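Local coordinates for metallo-beta-lactamase family protein (Staphylococcus aureus, PDB 3R2U) that binds an iron(III) ion in its metallo-beta-lactamase part and probably acts as an iron-dependent, persulfide dioxygenase-like enzyme with a rhodanese-like portion, at residues K113-P116 with N117-F121; Y345-V348 with S349-T352; H353-L357 with I358-D362. All blocks are in the same frame, centred on the assembly; numbering follows the deposited sequence.

Interaction 1: residues K113-P116 with N117-F121; sequences KNMP and NHTHF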
ATOM      1  N   LYS A 113      30.578  21.913  -8.590  1.00 25.44           N
ATOM      2  CA  LYS A 113      31.632  21.170  -9.278  1.00 25.72           C
ATOM      3  C   LYS A 113      31.055  19.868  -9.827  1.00 25.15           C
ATOM      4  O   LYS A 113      29.940  19.478  -9.471  1.00 24.17           O
ATOM      5  CB  LYS A 113      32.779  20.835  -8.323  1.00 26.67           C
ATOM      6  CG  LYS A 113      33.360  22.033  -7.546  1.00 30.05           C
ATOM      7  CD  LYS A 113      34.107  23.020  -8.438  1.00 33.07           C
ATOM      8  CE  LYS A 113      34.472  24.275  -7.642  1.00 35.00           C
ATOM      9  NZ  LYS A 113      35.308  25.209  -8.426  1.00 32.82           N
ATOM     10  N   ASN A 114      31.808  19.221 -10.714  1.00 25.92           N
ATOM     11  CA  ASN A 114      31.440  17.918 -11.256  1.00 26.92           C
ATOM     12  C   ASN A 114      30.029  17.906 -11.816  1.00 26.58           C
ATOM     13  O   ASN A 114      29.266  16.986 -11.536  1.00 28.08           O
ATOM     14  CB  ASN A 114      31.561  16.849 -10.141  1.00 25.32           C
ATOM     15  CG  ASN A 114      32.960  16.768  -9.555  1.00 27.67           C
ATOM     16  OD1 ASN A 114      33.939  17.033 -10.239  1.00 26.27           O
ATOM     17  ND2 ASN A 114      33.060  16.373  -8.291  1.00 29.33           N
ATOM     18  N   MET A 115      29.658  18.941 -12.559  1.00 27.29           N
ATOM     19  CA  MET A 115      28.303  19.043 -13.081  1.00 27.34           C
ATOM     20  C   MET A 115      28.178  18.342 -14.412  1.00 29.10           C
ATOM     21  O   MET A 115      29.123  18.277 -15.160  1.00 27.88           O
ATOM     22  CB  MET A 115      27.875  20.503 -13.240  1.00 28.50           C
ATOM     23  CG  MET A 115      27.720  21.251 -11.930  1.00 26.68           C
ATOM     24  SD  MET A 115      26.600  20.444 -10.799  1.00 27.50           S
ATOM     25  CE  MET A 115      25.014  20.753 -11.617  1.00 23.41           C
ATOM     26  N   PRO A 116      26.986  17.815 -14.712  1.00 30.10           N
ATOM     27  CA  PRO A 116      26.816  17.138 -15.986  1.00 33.16           C
ATOM     28  C   PRO A 116      26.978  18.096 -17.152  1.00 35.12           C
ATOM     29  O   PRO A 116      26.826  19.316 -17.000  1.00 33.48           O
ATOM     30  CB  PRO A 116      25.389  16.560 -15.926  1.00 33.53           C
ATOM     31  CG  PRO A 116      24.746  17.119 -14.754  1.00 30.84           C
ATOM     32  CD  PRO A 116      25.789  17.758 -13.869  1.00 30.21           C
ATOM     33  N   ASN A 117      27.335  17.543 -18.300  1.00 38.06           N
ATOM     34  CA  ASN A 117      27.522  18.349 -19.489  1.00 40.45           C
ATOM     35  C   ASN A 117      26.256  19.102 -19.811  1.00 40.02           C
ATOM     36  O   ASN A 117      25.132  18.603 -19.593  1.00 40.24           O
ATOM     37  CB  ASN A 117      27.963  17.493 -20.691  1.00 42.65           C
ATOM     38  CG  ASN A 117      29.429  17.101 -20.612  1.00 47.32           C
ATOM     39  OD1 ASN A 117      30.221  17.754 -19.928  1.00 51.40           O
ATOM     40  ND2 ASN A 117      29.802  16.043 -21.332  1.00 50.58           N
ATOM     41  N   HIS A 118      26.447  20.331 -20.270  1.00 39.28           N
ATOM     42  CA  HIS A 118      25.342  21.187 -20.676  1.00 39.32           C
ATOM     43  C   HIS A 118      24.558  21.844 -19.526  1.00 36.20           C
ATOM     44  O   HIS A 118      23.578  22.543 -19.776  1.00 36.32           O
ATOM     45  CB  HIS A 118      24.407  20.434 -21.636  1.00 39.98           C
ATOM     46  CG  HIS A 118      25.116  19.842 -22.812  1.00 45.88           C
ATOM     47  ND1 HIS A 118      25.553  20.604 -23.875  1.00 49.88           N
ATOM     48  CD2 HIS A 118      25.478  18.567 -23.089  1.00 50.60           C
ATOM     49  CE1 HIS A 118      26.150  19.822 -24.758  1.00 52.71           C
ATOM     50  NE2 HIS A 118      26.118  18.582 -24.305  1.00 52.07           N
ATOM     51  N   THR A 119      24.990  21.639 -18.280  1.00 32.84           N
ATOM     52  CA  THR A 119      24.392  22.332 -17.135  1.00 29.10           C
ATOM     53  C   THR A 119      24.370  23.827 -17.459  1.00 28.54           C
ATOM     54  O   THR A 119      25.295  24.332 -18.082  1.00 28.39           O
ATOM     55  CB  THR A 119      25.254  22.118 -15.874  1.00 28.68           C
ATOM     56  OG1 THR A 119      25.178  20.749 -15.493  1.00 25.84           O
ATOM     57  CG2 THR A 119      24.793  22.991 -14.699  1.00 23.92           C
ATOM     58  N   HIS A 120      23.311  24.529 -17.081  1.00 26.91           N
ATOM     59  CA  HIS A 120      23.243  25.969 -17.326  1.00 27.36           C
ATOM     60  C   HIS A 120      23.549  26.694 -16.034  1.00 26.16           C
ATOM     61  O   HIS A 120      22.845  26.525 -15.052  1.00 25.04           O
ATOM     62  CB  HIS A 120      21.857  26.398 -17.823  1.00 27.87           C
ATOM     63  CG  HIS A 120      21.497  25.828 -19.149  1.00 31.29           C
ATOM     64  ND1 HIS A 120      20.859  24.613 -19.285  1.00 34.87           N
ATOM     65  CD2 HIS A 120      21.702  26.294 -20.404  1.00 34.48           C
ATOM     66  CE1 HIS A 120      20.685  24.355 -20.572  1.00 35.57           C
ATOM     67  NE2 HIS A 120      21.189  25.359 -21.271  1.00 38.03           N
ATOM     68  N   PHE A 121      24.618  27.472 -16.030  1.00 25.60           N
ATOM     69  CA  PHE A 121      24.984  28.272 -14.872  1.00 25.85           C
ATOM     70  C   PHE A 121      24.349  29.622 -15.102  1.00 26.68           C
ATOM     71  O   PHE A 121      24.793  30.383 -15.951  1.00 28.49           O
ATOM     72  CB  PHE A 121      26.494  28.365 -14.752  1.00 26.86           C
ATOM     73  CG  PHE A 121      27.144  27.046 -14.479  1.00 25.76           C
ATOM     74  CD1 PHE A 121      27.570  26.239 -15.517  1.00 28.73           C
ATOM     75  CD2 PHE A 121      27.294  26.596 -13.182  1.00 27.89           C
ATOM     76  CE1 PHE A 121      28.167  25.012 -15.258  1.00 26.71           C
ATOM     77  CE2 PHE A 121      27.896  25.378 -12.921  1.00 23.93           C
ATOM     78  CZ  PHE A 121      28.331  24.594 -13.952  1.00 26.50           C
TER

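Interaction 2: residues Y345-V348 with S349-T352; sequences YHLV and SKAT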
ATOM      1  N   TYR A 345      11.210  -5.139   9.405  1.00 25.05           N
ATOM      2  CA  TYR A 345      11.584  -4.994   7.999  1.00 24.17           C
ATOM      3  C   TYR A 345      11.049  -3.740   7.316  1.00 25.01           C
ATOM      4  O   TYR A 345      11.794  -3.033   6.642  1.00 22.60           O
ATOM      5  CB  TYR A 345      11.140  -6.227   7.194  1.00 24.93           C
ATOM      6  CG  TYR A 345      11.616  -6.205   5.745  1.00 25.39           C
ATOM      7  CD1 TYR A 345      10.875  -5.556   4.751  1.00 23.02           C
ATOM      8  CD2 TYR A 345      12.813  -6.826   5.376  1.00 26.56           C
ATOM      9  CE1 TYR A 345      11.324  -5.526   3.415  1.00 28.29           C
ATOM     10  CE2 TYR A 345      13.264  -6.802   4.063  1.00 29.72           C
ATOM     11  CZ  TYR A 345      12.522  -6.158   3.087  1.00 29.59           C
ATOM     12  OH  TYR A 345      12.996  -6.147   1.801  1.00 29.55           O
ATOM     13  N   HIS A 346       9.762  -3.479   7.500  1.00 25.47           N
ATOM     14  CA  HIS A 346       9.100  -2.355   6.852  1.00 26.35           C
ATOM     15  C   HIS A 346       9.545  -1.009   7.404  1.00 23.97           C
ATOM     16  O   HIS A 346       9.809  -0.077   6.653  1.00 23.51           O
ATOM     17  CB  HIS A 346       7.566  -2.512   6.964  1.00 28.18           C
ATOM     18  CG  HIS A 346       6.800  -1.400   6.321  1.00 33.23           C
ATOM     19  ND1 HIS A 346       6.750  -1.227   4.952  1.00 37.22           N
ATOM     20  CD2 HIS A 346       6.045  -0.412   6.855  1.00 37.59           C
ATOM     21  CE1 HIS A 346       6.009  -0.169   4.675  1.00 40.86           C
ATOM     22  NE2 HIS A 346       5.571   0.343   5.811  1.00 41.18           N
ATOM     23  N   LEU A 347       9.604  -0.892   8.718  1.00 21.87           N
ATOM     24  CA  LEU A 347      10.051   0.349   9.328  1.00 21.49           C
ATOM     25  C   LEU A 347      11.515   0.652   8.922  1.00 19.95           C
ATOM     26  O   LEU A 347      11.875   1.790   8.683  1.00 19.03           O
ATOM     27  CB  LEU A 347       9.941   0.241  10.843  1.00 21.62           C
ATOM     28  CG  LEU A 347      10.455   1.391  11.697  1.00 22.51           C
ATOM     29  CD1 LEU A 347       9.637   2.629  11.415  1.00 23.06           C
ATOM     30  CD2 LEU A 347      10.363   1.012  13.225  1.00 26.25           C
ATOM     31  N   VAL A 348      12.346  -0.385   8.867  1.00 19.64           N
ATOM     32  CA  VAL A 348      13.730  -0.235   8.447  1.00 19.56           C
ATOM     33  C   VAL A 348      13.784   0.287   6.976  1.00 20.09           C
ATOM     34  O   VAL A 348      14.590   1.149   6.647  1.00 17.35           O
ATOM     35  CB  VAL A 348      14.476  -1.565   8.576  1.00 20.75           C
ATOM     36  CG1 VAL A 348      15.733  -1.586   7.713  1.00 18.60           C
ATOM     37  CG2 VAL A 348      14.747  -1.871  10.059  1.00 20.32           C
ATOM     38  N   SER A 349      12.891  -0.195   6.122  1.00 19.62           N
ATOM     39  CA  SER A 349      12.917   0.228   4.730  1.00 21.22           C
ATOM     40  C   SER A 349      12.509   1.707   4.593  1.00 20.27           C
ATOM     41  O   SER A 349      13.065   2.416   3.771  1.00 19.54           O
ATOM     42  CB  SER A 349      12.038  -0.683   3.856  1.00 22.27           C
ATOM     43  OG  SER A 349      10.677  -0.409   4.124  1.00 28.90           O
ATOM     44  N   LYS A 350      11.543   2.164   5.392  1.00 20.73           N
ATOM     45  CA  LYS A 350      11.144   3.567   5.360  1.00 20.75           C
ATOM     46  C   LYS A 350      12.277   4.461   5.836  1.00 20.48           C
ATOM     47  O   LYS A 350      12.564   5.497   5.223  1.00 18.47           O
ATOM     48  CB  LYS A 350       9.905   3.810   6.215  1.00 22.44           C
ATOM     49  CG  LYS A 350       8.639   3.158   5.650  1.00 26.02           C
ATOM     50  CD  LYS A 350       7.374   3.554   6.433  1.00 32.06           C
ATOM     51  CE  LYS A 350       7.388   2.993   7.854  1.00 37.42           C
ATOM     52  NZ  LYS A 350       6.113   3.275   8.602  1.00 42.25           N
ATOM     53  N   ALA A 351      12.907   4.080   6.945  1.00 20.08           N
ATOM     54  CA  ALA A 351      14.019   4.879   7.477  1.00 20.13           C
ATOM     55  C   ALA A 351      15.167   4.925   6.491  1.00 18.16           C
ATOM     56  O   ALA A 351      15.815   5.953   6.353  1.00 18.56           O
ATOM     57  CB  ALA A 351      14.506   4.356   8.834  1.00 18.48           C
ATOM     58  N   THR A 352      15.435   3.793   5.840  1.00 17.68           N
ATOM     59  CA  THR A 352      16.513   3.688   4.853  1.00 16.58           C
ATOM     60  C   THR A 352      16.297   4.685   3.720  1.00 16.59           C
ATOM     61  O   THR A 352      17.207   5.408   3.326  1.00 16.71           O
ATOM     62  CB  THR A 352      16.587   2.242   4.290  1.00 18.29           C
ATOM     63  OG1 THR A 352      16.988   1.335   5.340  1.00 19.93           O
ATOM     64  CG2 THR A 352      17.563   2.146   3.146  1.00 13.06           C
TER

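Interaction 3: residues H353-L357 with I358-D362; sequences HTLQL and IGYDD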
ATOM      1  N   HIS A 353      15.076   4.733   3.212  1.00 17.76           N
ATOM      2  CA  HIS A 353      14.719   5.680   2.147  1.00 17.47           C
ATOM      3  C   HIS A 353      14.900   7.141   2.616  1.00 16.43           C
ATOM      4  O   HIS A 353      15.482   7.957   1.907  1.00 15.08           O
ATOM      5  CB  HIS A 353      13.287   5.418   1.671  1.00 18.60           C
ATOM      6  CG  HIS A 353      12.789   6.443   0.720  1.00 19.74           C
ATOM      7  ND1 HIS A 353      13.135   6.443  -0.609  1.00 24.77           N
ATOM      8  CD2 HIS A 353      12.034   7.549   0.916  1.00 23.58           C
ATOM      9  CE1 HIS A 353      12.579   7.487  -1.201  1.00 25.88           C
ATOM     10  NE2 HIS A 353      11.910   8.177  -0.297  1.00 23.79           N
ATOM     11  N   THR A 354      14.420   7.465   3.818  1.00 16.53           N
ATOM     12  CA  THR A 354      14.579   8.817   4.355  1.00 16.80           C
ATOM     13  C   THR A 354      16.061   9.199   4.445  1.00 16.02           C
ATOM     14  O   THR A 354      16.437  10.303   4.083  1.00 18.00           O
ATOM     15  CB  THR A 354      13.830   8.983   5.692  1.00 18.29           C
ATOM     16  OG1 THR A 354      12.442   8.721   5.473  1.00 22.75           O
ATOM     17  CG2 THR A 354      13.967  10.413   6.251  1.00 19.13           C
ATOM     18  N   LEU A 355      16.914   8.270   4.871  1.00 15.47           N
ATOM     19  CA  LEU A 355      18.349   8.546   4.939  1.00 15.28           C
ATOM     20  C   LEU A 355      18.953   8.825   3.566  1.00 14.50           C
ATOM     21  O   LEU A 355      19.883   9.638   3.447  1.00 12.58           O
ATOM     22  CB  LEU A 355      19.090   7.435   5.664  1.00 13.65           C
ATOM     23  CG  LEU A 355      18.791   7.423   7.175  1.00 17.37           C
ATOM     24  CD1 LEU A 355      19.409   6.186   7.849  1.00 13.37           C
ATOM     25  CD2 LEU A 355      19.289   8.703   7.853  1.00 16.82           C
ATOM     26  N   GLN A 356      18.439   8.162   2.531  1.00 14.66           N
ATOM     27  CA  GLN A 356      18.922   8.439   1.187  1.00 15.83           C
ATOM     28  C   GLN A 356      18.559   9.884   0.797  1.00 16.19           C
ATOM     29  O   GLN A 356      19.229  10.498  -0.035  1.00 17.69           O
ATOM     30  CB  GLN A 356      18.366   7.467   0.162  1.00 15.22           C
ATOM     31  CG  GLN A 356      18.729   6.009   0.420  1.00 15.54           C
ATOM     32  CD  GLN A 356      18.425   5.138  -0.776  1.00 15.69           C
ATOM     33  OE1 GLN A 356      17.383   4.513  -0.842  1.00 16.43           O
ATOM     34  NE2 GLN A 356      19.309   5.146  -1.747  1.00 12.32           N
ATOM     35  N   LEU A 357      17.510  10.428   1.397  1.00 15.39           N
ATOM     36  CA  LEU A 357      17.138  11.795   1.104  1.00 15.80           C
ATOM     37  C   LEU A 357      18.149  12.800   1.688  1.00 15.75           C
ATOM     38  O   LEU A 357      18.171  13.959   1.286  1.00 16.40           O
ATOM     39  CB  LEU A 357      15.701  12.097   1.515  1.00 14.06           C
ATOM     40  CG  LEU A 357      14.666  11.204   0.818  1.00 18.39           C
ATOM     41  CD1 LEU A 357      13.270  11.698   1.118  1.00 18.88           C
ATOM     42  CD2 LEU A 357      14.891  11.109  -0.706  1.00 18.26           C
ATOM     43  N   ILE A 358      18.979  12.360   2.628  1.00 16.47           N
ATOM     44  CA  ILE A 358      20.091  13.203   3.101  1.00 17.14           C
ATOM     45  C   ILE A 358      21.423  12.635   2.606  1.00 17.61           C
ATOM     46  O   ILE A 358      22.483  12.863   3.185  1.00 17.55           O
ATOM     47  CB  ILE A 358      20.083  13.485   4.635  1.00 17.96           C
ATOM     48  CG1 ILE A 358      20.156  12.207   5.459  1.00 16.80           C
ATOM     49  CG2 ILE A 358      18.846  14.267   5.020  1.00 17.13           C
ATOM     50  CD1 ILE A 358      20.503  12.487   6.928  1.00 18.77           C
ATOM     51  N   GLY A 359      21.368  11.903   1.499  1.00 18.84           N
ATOM     52  CA  GLY A 359      22.575  11.408   0.844  1.00 17.16           C
ATOM     53  C   GLY A 359      23.357  10.292   1.490  1.00 17.13           C
ATOM     54  O   GLY A 359      24.591  10.184   1.281  1.00 17.95           O
ATOM     55  N   TYR A 360      22.676   9.456   2.267  1.00 16.71           N
ATOM     56  CA  TYR A 360      23.321   8.318   2.938  1.00 15.61           C
ATOM     57  C   TYR A 360      22.739   7.031   2.360  1.00 15.70           C
ATOM     58  O   TYR A 360      21.544   6.759   2.526  1.00 15.30           O
ATOM     59  CB  TYR A 360      23.130   8.378   4.462  1.00 15.16           C
ATOM     60  CG  TYR A 360      23.846   7.255   5.158  1.00 15.11           C
ATOM     61  CD1 TYR A 360      25.226   7.336   5.440  1.00 17.14           C
ATOM     62  CD2 TYR A 360      23.178   6.090   5.490  1.00 16.53           C
ATOM     63  CE1 TYR A 360      25.884   6.289   6.057  1.00 16.98           C
ATOM     64  CE2 TYR A 360      23.828   5.043   6.102  1.00 17.35           C
ATOM     65  CZ  TYR A 360      25.181   5.136   6.370  1.00 15.76           C
ATOM     66  OH  TYR A 360      25.819   4.086   6.981  1.00 18.98           O
ATOM     67  N   ASP A 361      23.582   6.239   1.687  1.00 15.53           N
ATOM     68  CA  ASP A 361      23.137   5.015   0.999  1.00 15.79           C
ATOM     69  C   ASP A 361      23.776   3.758   1.584  1.00 16.88           C
ATOM     70  O   ASP A 361      23.737   2.705   0.959  1.00 16.81           O
ATOM     71  CB  ASP A 361      23.556   5.075  -0.499  1.00 16.54           C
ATOM     72  CG  ASP A 361      22.813   6.142  -1.298  1.00 18.40           C
ATOM     73  OD1 ASP A 361      21.730   6.625  -0.877  1.00 18.72           O
ATOM     74  OD2 ASP A 361      23.310   6.485  -2.381  1.00 20.48           O
ATOM     75  N   ASP A 362      24.348   3.854   2.776  1.00 16.65           N
ATOM     76  CA  ASP A 362      25.168   2.761   3.308  1.00 18.04           C
ATOM     77  C   ASP A 362      24.620   1.955   4.502  1.00 17.10           C
ATOM     78  O   ASP A 362      25.402   1.388   5.268  1.00 16.98           O
ATOM     79  CB  ASP A 362      26.561   3.307   3.622  1.00 18.17           C
ATOM     80  CG  ASP A 362      27.313   3.741   2.368  1.00 22.53           C
ATOM     81  OD1 ASP A 362      26.968   3.275   1.279  1.00 26.27           O
ATOM     82  OD2 ASP A 362      28.257   4.549   2.470  1.00 30.23           O
TER

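Interaction 1: residues K113-P116 with N117-F121
Thr119 grips the carbonyl oxygen of Pro116 twice. Its hydroxyl OG1 donates to Pro116 O at 2.7 Å, and its backbone N gives the same Pro116 O a longer bond of 3.2 Å with an N-H...O angle of 154°. Both donors arrive from one face of the carbonyl plane, tilted out of it. The hydroxyl can join in because OG1 is turned back beside threonine's own backbone N (chi1 -68°), which leaves the methyl CG2 pointing to the other flank.

The backbone bond closes a type II beta turn from Pro116 to Thr119. Asn117 takes the extended second position and His118 the third, where phi is positive (78°), a conformation that glycine adopts more easily than histidine. The turn delivers the chain into strand 120-122, which ends a mixed sheet of the metallo-beta-lactamase fold and runs parallel to strand 99-103.

Two carbons make van der Waals contact with the threonine hydroxyl: the ring carbon CD of Pro116 lies 3.5 Å from Thr119 OG1, and Met115 CB is equally near it. The apolar contacts lie further along methionine. Beyond CB the thioether bends at chi2 and again at chi3, which swings Met115 CE to 3.8 Å from Thr119 CG2. Flexible methionine suits this curved path. Phe121 brings CZ to 4.0 Å from Met115 CG, an oblique approach, while Thr119 CG2 sits over one face of the phenyl ring toward its rim. Met115 and Thr119 also rest on Ile100, and Pro116 lies against Arg90 and Ala93 of helix 89-96.

Interaction 2: residues Y345-V348 with S349-T352
Lys350 runs past His346, one helical turn earlier. Its CB lies 3.7 Å from Leu347 O, and CG passes above one face of the imidazole, offset toward the rim. CD then comes 3.7 Å from His346 NE2. A bend at chi3 (-67°) keeps CE beside the ring, 3.8 Å from His346 CD2. The ammonium NZ ends 4.1 Å from His346 NE2, near enough that its charge may discourage protonation of the histidine. A long aliphatic chain suits this exposed place: the methylenes pass along the NE2-CD2 side of the ring and carry the amine beyond it.

His346 O accepts both Lys350 N and Ser349 OG, the hydroxyl bond being 2.7 Å; OG stands between its own backbone N and carbonyl carbon (chi1 73°), facing back along the helix. Thr352 OG1 likewise bonds to Val348 O at 2.7 Å, joining Thr352 N from the opposite face of that carbonyl; threonine suits this buried flank because its hydroxyl can return to the helix's own carbonyl.

Helix 345-356 is the crossover of a beta-alpha-beta unit: Ala351 and Thr352 pack on Leu341 of strand 339-342, Val348 and Thr352 on Tyr366 and Ile363, respectively, of strand 363-367, and Tyr345 meets Ser60 of the second subunit.

Interaction 3: residues H353-L357 with I358-D362
Leu355 O receives two backbone bonds, from Tyr360 N and from Ile358 N, each 3.0 Å long, and the donors come from opposite faces of its carbonyl plane. Close by, Gly359 N donates to Gln356 O at 3.0 Å. Side chains add a hydrogen bond from Gln356 NE2 to Asp361 OD1, 3.0 Å long and nearly straight (163°). The carboxylate oxygen lies in the plane of the amide but is itself met from above its own plane, and the amide and carboxylate planes stand 83° apart.

The bonds Tyr360 N to Leu355 O and Gly359 N to Gln356 O make a Schellman motif, which ends helix 345-356. Gly359 is its C-prime residue, and a residue without a side chain takes the positive phi there readily.

On the apolar side, Leu355 and Ile358 point the same way, with Leu355 CD2 4.1 Å from Ile358 CD1, and both reach helix 325-329, through Phe325 and Ile326 respectively. Farther out, Arg57 positions the polar link: its NH1 forms a salt bridge with Asp361 OD1 and also bonds to Gln356 O. Gln285 O takes a further bond from Gln356 NE2, and the hydroxyl of buried Tyr360 is satisfied by Gln337 O.

How the interactions relate
Along the chain the order is interaction 1, then 2, then 3. Interaction 1 belongs to the metallo-beta-lactamase part, at the entry to an edge strand. Interactions 2 and 3 occupy successive lengths of helix 345-356, with centres 12 Å apart; the first takes its opening two turns and the second its end, before strand 363-367 of the four-stranded parallel sheet. Interaction 1 stands apart, its centre 34 Å from that of interaction 2 and 23 Å from that of interaction 3. Interaction 3 lies where the helix end meets the metallo-beta-lactamase part: the side chain of Ile358 is about 12 Å from the bound iron, whose site comprises His80, His143 and Asp169.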